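NADH:ubiquinone oxidoreductase, Na translocating, F subunit (Porphyromonas gingivalis, PDB 2R6H) is the F subunit of a sodium-translocating oxidoreductase, here the region that binds FAD and probably NAD, built as a flavin-binding barrel followed by a Rossmann-like nucleotide-binding domain. Local coordinates at residues A[47-59]-A[124-136]. Sequence-based numbering, arbitrary orientation.
Sequences IKIPKYNIRYADY and KPGISSSYIFSLK. With FAD (flavin-adenine dinucleotide), chain H.
Tyr131 lays one face of its ring against Pro50, whose CD stands 3.7 Å from the ring centroid and almost on the normal, while CB of the same tyrosine covers a face of the Tyr52 ring toward its rim. The two tyrosine rings themselves meet obliquely, planes at 42°. At the edge of Tyr52 its OH donates to Ile127 O (2.5 Å). Tyr59 is sandwiched: Phe133 CB lies over one face and Tyr56 CA over the other, and the Phe133 ring turns an edge toward the Tyr59 face that its own CB covers, the centroids 5.7 Å apart. From the edge of Tyr59, OH donates to Ser130 O at 2.6 Å, in the carbonyl plane and on a lone pair. Tyr56, in turn, gives its hydroxyl to Ser130 OG at 2.7 Å; with chi1 at -62° that oxygen sits beside its own backbone N, and both donate to Gly126 O from opposite faces of the carbonyl. Three tyrosines thus hold the start of the short helix 127-132, which binds the FAD diphosphate in this flavin-binding barrel of the ferredoxin reductase type. Ile127 N reaches FAD O2A, and Ser129 binds FAD O2P through both N (2.6 Å) and OG; the N-terminal end of the helix dipole would probably favour the anionic phosphates. Toward strand 47-49 the packing is largely apolar, Ile49 CG2 meeting Ile127 CD1 at 3.4 Å. Ile49 CD1 lies against Ser128 OG, whose polar partner is Tyr89 OH, which is itself hydrogen-bonded to FAD.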
loop_
_atom_site.group_PDB
_atom_site.type_symbol
_atom_site.label_atom_id
_atom_site.label_comp_id
_atom_site.label_asym_id
_atom_site.label_seq_id
_atom_site.Cartn_x
_atom_site.Cartn_y
_atom_site.Cartn_z
ATOM N N ILE A 47 -4.126 -9.178 -11.826
ATOM C CA ILE A 47 -3.653 -8.817 -13.151
ATOM C C ILE A 47 -3.105 -10.035 -13.862
ATOM O O ILE A 47 -2.432 -10.861 -13.253
ATOM C CB ILE A 47 -2.517 -7.781 -13.102
ATOM C CG1 ILE A 47 -2.838 -6.666 -12.114
ATOM C CG2 ILE A 47 -2.274 -7.202 -14.492
ATOM C CD1 ILE A 47 -4.109 -5.935 -12.431
ATOM N N LYS A 48 -3.405 -10.148 -15.153
ATOM C CA LYS A 48 -2.723 -11.124 -15.982
ATOM C C LYS A 48 -1.414 -10.508 -16.419
ATOM O O LYS A 48 -1.387 -9.445 -17.031
ATOM C CB LYS A 48 -3.560 -11.545 -17.196
ATOM C CG LYS A 48 -4.422 -12.784 -16.942
ATOM C CD LYS A 48 -4.904 -13.459 -18.230
ATOM C CE LYS A 48 -5.931 -14.560 -17.923
ATOM N NZ LYS A 48 -6.452 -15.228 -19.159
ATOM N N ILE A 49 -0.325 -11.163 -16.054
ATOM C CA ILE A 49 0.989 -10.804 -16.533
ATOM C C ILE A 49 1.377 -11.806 -17.628
ATOM O O ILE A 49 1.432 -13.019 -17.377
ATOM C CB ILE A 49 2.013 -10.873 -15.399
ATOM C CG1 ILE A 49 1.977 -9.597 -14.569
ATOM C CG2 ILE A 49 3.378 -11.003 -15.964
ATOM C CD1 ILE A 49 0.891 -9.581 -13.563
ATOM N N PRO A 50 1.663 -11.308 -18.845
ATOM C CA PRO A 50 1.944 -12.170 -19.996
ATOM C C PRO A 50 3.424 -12.524 -20.081
ATOM O O PRO A 50 4.211 -12.077 -19.239
ATOM C CB PRO A 50 1.592 -11.254 -21.152
ATOM C CG PRO A 50 2.198 -9.954 -20.690
ATOM C CD PRO A 50 1.949 -9.901 -19.175
ATOM N N LYS A 51 3.796 -13.318 -21.084
ATOM C CA LYS A 51 5.206 -13.525 -21.376
ATOM C C LYS A 51 5.758 -12.171 -21.809
ATOM O O LYS A 51 5.067 -11.404 -22.472
ATOM C CB LYS A 51 5.388 -14.568 -22.481
ATOM C CG LYS A 51 4.930 -15.972 -22.094
ATOM C CD LYS A 51 5.260 -17.045 -23.162
ATOM C CE LYS A 51 6.761 -17.351 -23.222
ATOM N NZ LYS A 51 7.107 -18.580 -24.000
ATOM N N TYR A 52 6.989 -11.864 -21.420
ATOM C CA TYR A 52 7.541 -10.559 -21.728
ATOM C C TYR A 52 9.005 -10.395 -21.335
ATOM O O TYR A 52 9.610 -11.252 -20.697
ATOM C CB TYR A 52 6.723 -9.476 -21.033
ATOM C CG TYR A 52 7.121 -9.306 -19.592
ATOM C CD1 TYR A 52 6.432 -9.957 -18.584
ATOM C CD2 TYR A 52 8.210 -8.521 -19.238
ATOM C CE1 TYR A 52 6.805 -9.818 -17.267
ATOM C CE2 TYR A 52 8.590 -8.376 -17.926
ATOM C CZ TYR A 52 7.883 -9.027 -16.939
ATOM O OH TYR A 52 8.256 -8.895 -15.617
ATOM N N ASN A 53 9.545 -9.245 -21.701
ATOM C CA ASN A 53 10.941 -8.939 -21.518
ATOM C C ASN A 53 11.033 -7.459 -21.217
ATOM O O ASN A 53 10.469 -6.672 -21.959
ATOM C CB ASN A 53 11.633 -9.201 -22.845
ATOM C CG ASN A 53 13.113 -9.430 -22.700
ATOM O OD1 ASN A 53 13.789 -8.754 -21.925
ATOM N ND2 ASN A 53 13.634 -10.391 -23.454
ATOM N N ILE A 54 11.718 -7.051 -20.150
ATOM C CA ILE A 54 11.957 -5.612 -19.995
ATOM C C ILE A 54 13.154 -5.067 -19.229
ATOM O O ILE A 54 13.460 -5.504 -18.129
ATOM C CB ILE A 54 10.736 -4.836 -19.489
ATOM C CG1 ILE A 54 10.805 -3.427 -20.101
ATOM C CG2 ILE A 54 10.707 -4.820 -17.969
ATOM C CD1 ILE A 54 10.097 -2.358 -19.330
ATOM N N ARG A 55 13.807 -4.070 -19.820
ATOM C CA ARG A 55 14.890 -3.338 -19.172
ATOM C C ARG A 55 14.350 -2.218 -18.266
ATOM O O ARG A 55 13.501 -1.429 -18.679
ATOM C CB ARG A 55 15.815 -2.738 -20.232
ATOM C CG ARG A 55 16.431 -3.751 -21.184
ATOM C CD ARG A 55 17.430 -3.103 -22.134
ATOM N NE ARG A 55 16.916 -2.975 -23.496
ATOM C CZ ARG A 55 17.459 -2.196 -24.429
ATOM N NH1 ARG A 55 18.526 -1.457 -24.145
ATOM N NH2 ARG A 55 16.931 -2.144 -25.643
ATOM N N TYR A 56 14.859 -2.144 -17.039
ATOM C CA TYR A 56 14.473 -1.098 -16.092
ATOM C C TYR A 56 14.841 0.316 -16.583
ATOM O O TYR A 56 14.357 1.311 -16.051
ATOM C CB TYR A 56 15.125 -1.350 -14.734
ATOM C CG TYR A 56 14.339 -2.256 -13.815
ATOM C CD1 TYR A 56 14.351 -2.057 -12.448
ATOM C CD2 TYR A 56 13.588 -3.313 -14.319
ATOM C CE1 TYR A 56 13.642 -2.892 -11.604
ATOM C CE2 TYR A 56 12.869 -4.149 -13.487
ATOM C CZ TYR A 56 12.899 -3.937 -12.131
ATOM O OH TYR A 56 12.191 -4.753 -11.283
ATOM N N ALA A 57 15.711 0.407 -17.581
ATOM C CA ALA A 57 16.130 1.706 -18.076
ATOM C C ALA A 57 14.996 2.347 -18.866
ATOM O O ALA A 57 15.101 3.490 -19.315
ATOM C CB ALA A 57 17.369 1.571 -18.934
ATOM N N ASP A 58 13.908 1.603 -19.020
ATOM C CA ASP A 58 12.780 2.041 -19.817
ATOM C C ASP A 58 11.711 2.667 -18.952
ATOM O O ASP A 58 10.665 3.075 -19.446
ATOM C CB ASP A 58 12.172 0.844 -20.545
ATOM C CG ASP A 58 13.028 0.368 -21.712
ATOM O OD1 ASP A 58 13.088 -0.882 -21.937
ATOM O OD2 ASP A 58 13.626 1.255 -22.388
ATOM N N TYR A 59 11.954 2.725 -17.654
ATOM C CA TYR A 59 10.912 3.126 -16.722
ATOM C C TYR A 59 10.776 4.642 -16.659
ATOM O O TYR A 59 11.739 5.358 -16.874
ATOM C CB TYR A 59 11.211 2.578 -15.339
ATOM C CG TYR A 59 10.939 1.106 -15.153
ATOM C CD1 TYR A 59 10.032 0.437 -15.956
ATOM C CD2 TYR A 59 11.560 0.401 -14.129
ATOM C CE1 TYR A 59 9.764 -0.916 -15.758
ATOM C CE2 TYR A 59 11.309 -0.941 -13.921
ATOM C CZ TYR A 59 10.410 -1.605 -14.735
ATOM O OH TYR A 59 10.172 -2.953 -14.520
ATOM N N LYS A 124 16.320 -12.907 -10.095
ATOM C CA LYS A 124 15.348 -12.149 -10.874
ATOM C C LYS A 124 14.548 -11.186 -10.012
ATOM O O LYS A 124 14.217 -11.496 -8.870
ATOM C CB LYS A 124 14.370 -13.090 -11.578
ATOM C CG LYS A 124 14.723 -13.467 -13.007
ATOM C CD LYS A 124 13.444 -13.656 -13.845
ATOM C CE LYS A 124 13.370 -15.041 -14.509
ATOM N NZ LYS A 124 14.440 -15.317 -15.528
ATOM N N PRO A 125 14.240 -10.003 -10.561
ATOM C CA PRO A 125 13.271 -9.102 -9.931
ATOM C C PRO A 125 11.878 -9.692 -10.066
ATOM O O PRO A 125 11.717 -10.738 -10.704
ATOM C CB PRO A 125 13.385 -7.817 -10.758
ATOM C CG PRO A 125 14.695 -7.917 -11.465
ATOM C CD PRO A 125 14.916 -9.378 -11.708
ATOM N N GLY A 126 10.893 -9.025 -9.476
ATOM C CA GLY A 126 9.519 -9.498 -9.479
ATOM C C GLY A 126 8.871 -9.465 -10.847
ATOM O O GLY A 126 8.702 -8.392 -11.419
ATOM N N ILE A 127 8.492 -10.632 -11.368
ATOM C CA ILE A 127 8.016 -10.707 -12.746
ATOM C C ILE A 127 6.728 -9.916 -12.950
ATOM O O ILE A 127 6.435 -9.478 -14.054
ATOM C CB ILE A 127 7.848 -12.171 -13.269
ATOM C CG1 ILE A 127 6.549 -12.773 -12.772
ATOM C CG2 ILE A 127 9.025 -13.057 -12.897
ATOM C CD1 ILE A 127 5.444 -12.637 -13.765
ATOM N N SER A 128 5.959 -9.722 -11.892
ATOM C CA SER A 128 4.720 -8.981 -12.026
ATOM C C SER A 128 4.925 -7.485 -11.835
ATOM O O SER A 128 4.652 -6.680 -12.729
ATOM C CB SER A 128 3.684 -9.499 -11.040
ATOM O OG SER A 128 2.562 -8.638 -11.013
ATOM N N SER A 129 5.393 -7.101 -10.660
ATOM C CA SER A 129 5.642 -5.695 -10.412
ATOM C C SER A 129 6.470 -5.079 -11.556
ATOM O O SER A 129 6.192 -3.961 -11.984
ATOM C CB SER A 129 6.315 -5.495 -9.061
ATOM O OG SER A 129 7.609 -6.061 -9.073
ATOM N N SER A 130 7.454 -5.821 -12.069
ATOM C CA SER A 130 8.333 -5.311 -13.121
ATOM C C SER A 130 7.573 -5.026 -14.402
ATOM O O SER A 130 7.934 -4.107 -15.126
ATOM C CB SER A 130 9.497 -6.262 -13.418
ATOM O OG SER A 130 10.330 -6.441 -12.291
ATOM N N TYR A 131 6.531 -5.806 -14.691
ATOM C CA TYR A 131 5.753 -5.598 -15.914
ATOM C C TYR A 131 4.865 -4.391 -15.722
ATOM O O TYR A 131 4.825 -3.509 -16.576
ATOM C CB TYR A 131 4.910 -6.828 -16.295
ATOM C CG TYR A 131 3.975 -6.605 -17.477
ATOM C CD1 TYR A 131 4.463 -6.501 -18.779
ATOM C CD2 TYR A 131 2.601 -6.507 -17.295
ATOM C CE1 TYR A 131 3.609 -6.304 -19.862
ATOM C CE2 TYR A 131 1.736 -6.305 -18.374
ATOM C CZ TYR A 131 2.242 -6.209 -19.650
ATOM O OH TYR A 131 1.378 -6.004 -20.703
ATOM N N ILE A 132 4.162 -4.342 -14.597
ATOM C CA ILE A 132 3.289 -3.209 -14.327
ATOM C C ILE A 132 4.060 -1.902 -14.422
ATOM O O ILE A 132 3.603 -0.949 -15.049
ATOM C CB ILE A 132 2.615 -3.321 -12.958
ATOM C CG1 ILE A 132 1.599 -4.468 -12.984
ATOM C CG2 ILE A 132 1.938 -2.017 -12.613
ATOM C CD1 ILE A 132 1.248 -5.025 -11.626
ATOM N N PHE A 133 5.241 -1.865 -13.822
ATOM C CA PHE A 133 6.056 -0.664 -13.872
ATOM C C PHE A 133 6.411 -0.213 -15.280
ATOM O O PHE A 133 6.777 0.942 -15.495
ATOM C CB PHE A 133 7.327 -0.837 -13.053
ATOM C CG PHE A 133 7.249 -0.207 -11.706
ATOM C CD1 PHE A 133 6.345 -0.666 -10.762
ATOM C CD2 PHE A 133 8.062 0.855 -11.384
ATOM C CE1 PHE A 133 6.260 -0.084 -9.528
ATOM C CE2 PHE A 133 7.979 1.446 -10.141
ATOM C CZ PHE A 133 7.079 0.973 -9.215
ATOM N N SER A 134 6.317 -1.106 -16.249
ATOM C CA SER A 134 6.664 -0.719 -17.601
ATOM C C SER A 134 5.454 -0.133 -18.312
ATOM O O SER A 134 5.578 0.386 -19.415
ATOM C CB SER A 134 7.169 -1.918 -18.370
ATOM O OG SER A 134 6.074 -2.758 -18.649
ATOM N N LEU A 135 4.289 -0.195 -17.674
ATOM C CA LEU A 135 3.037 0.185 -18.331
ATOM C C LEU A 135 2.799 1.682 -18.434
ATOM O O LEU A 135 3.194 2.463 -17.565
ATOM C CB LEU A 135 1.849 -0.446 -17.634
ATOM C CG LEU A 135 1.781 -1.955 -17.741
ATOM C CD1 LEU A 135 0.490 -2.412 -17.108
ATOM C CD2 LEU A 135 1.874 -2.387 -19.192
ATOM N N LYS A 136 2.106 2.075 -19.494
ATOM C CA LYS A 136 2.020 3.477 -19.834
ATOM C C LYS A 136 0.594 3.801 -20.219
ATOM O O LYS A 136 -0.149 2.912 -20.628
ATOM C CB LYS A 136 2.968 3.758 -20.994
ATOM C CG LYS A 136 4.018 4.820 -20.708
ATOM C CD LYS A 136 5.163 4.710 -21.705
ATOM C CE LYS A 136 5.646 6.085 -22.176
ATOM N NZ LYS A 136 6.237 6.042 -23.557
HETATM P PA FAD H . 7.865 -12.085 -7.715
HETATM O O1A FAD H . 6.692 -12.828 -7.085
HETATM O O2A FAD H . 8.358 -12.688 -9.035
HETATM O O5B FAD H . 9.105 -11.982 -6.669
HETATM C C5B FAD H . 8.972 -11.247 -5.463
HETATM C C4B FAD H . 10.345 -10.905 -4.896
HETATM O O4B FAD H . 11.064 -12.095 -4.632
HETATM C C3B FAD H . 11.176 -10.081 -5.867
HETATM O O3B FAD H . 11.705 -8.976 -5.176
HETATM C C2B FAD H . 12.307 -10.987 -6.305
HETATM O O2B FAD H . 13.505 -10.253 -6.419
HETATM C C1B FAD H . 12.378 -11.997 -5.164
HETATM N N9A FAD H . 12.928 -13.327 -5.553
HETATM C C8A FAD H . 12.568 -14.126 -6.618
HETATM N N7A FAD H . 13.321 -15.256 -6.589
HETATM C C5A FAD H . 14.159 -15.197 -5.517
HETATM C C6A FAD H . 15.135 -16.068 -5.011
HETATM N N6A FAD H . 15.452 -17.187 -5.663
HETATM N N1A FAD H . 15.845 -15.722 -3.868
HETATM C C2A FAD H . 15.592 -14.519 -3.225
HETATM N N3A FAD H . 14.626 -13.659 -3.727
HETATM C C4A FAD H . 13.921 -13.989 -4.855
HETATM N N1 FAD H . 1.470 -5.821 -3.663
HETATM C C2 FAD H . 1.380 -4.482 -3.941
HETATM O O2 FAD H . 2.389 -3.901 -4.317
HETATM N N3 FAD H . 0.170 -3.821 -3.792
HETATM C C4 FAD H . -0.971 -4.496 -3.367
HETATM O O4 FAD H . -2.081 -3.954 -3.219
HETATM C C4X FAD H . -0.865 -5.848 -3.093
HETATM N N5 FAD H . -1.989 -6.525 -2.672
HETATM C C5X FAD H . -1.879 -7.872 -2.387
HETATM C C6 FAD H . -3.015 -8.546 -1.950
HETATM C C7 FAD H . -2.957 -9.904 -1.658
HETATM C C7M FAD H . -4.211 -10.595 -1.195
HETATM C C8 FAD H . -1.744 -10.580 -1.806
HETATM C C8M FAD H . -1.651 -12.038 -1.493
HETATM C C9 FAD H . -0.613 -9.898 -2.239
HETATM C C9A FAD H . -0.668 -8.544 -2.534
HETATM N N10 FAD H . 0.457 -7.856 -2.962
HETATM C C10 FAD H . 0.356 -6.511 -3.237
HETATM C "C1'" FAD H . 1.734 -8.546 -3.337
HETATM C "C2'" FAD H . 1.713 -8.806 -4.834
HETATM O "O2'" FAD H . 0.637 -9.661 -5.131
HETATM C "C3'" FAD H . 3.003 -9.448 -5.332
HETATM O "O3'" FAD H . 3.439 -10.463 -4.458
HETATM C "C4'" FAD H . 4.066 -8.380 -5.510
HETATM O "O4'" FAD H . 3.654 -7.587 -6.591
HETATM C "C5'" FAD H . 5.412 -8.990 -5.855
HETATM O "O5'" FAD H . 5.206 -9.993 -6.823
HETATM P P FAD H . 6.052 -9.971 -8.191
HETATM O O1P FAD H . 5.422 -10.890 -9.210
HETATM O O2P FAD H . 6.187 -8.556 -8.690
HETATM O O3P FAD H . 7.491 -10.513 -7.773
#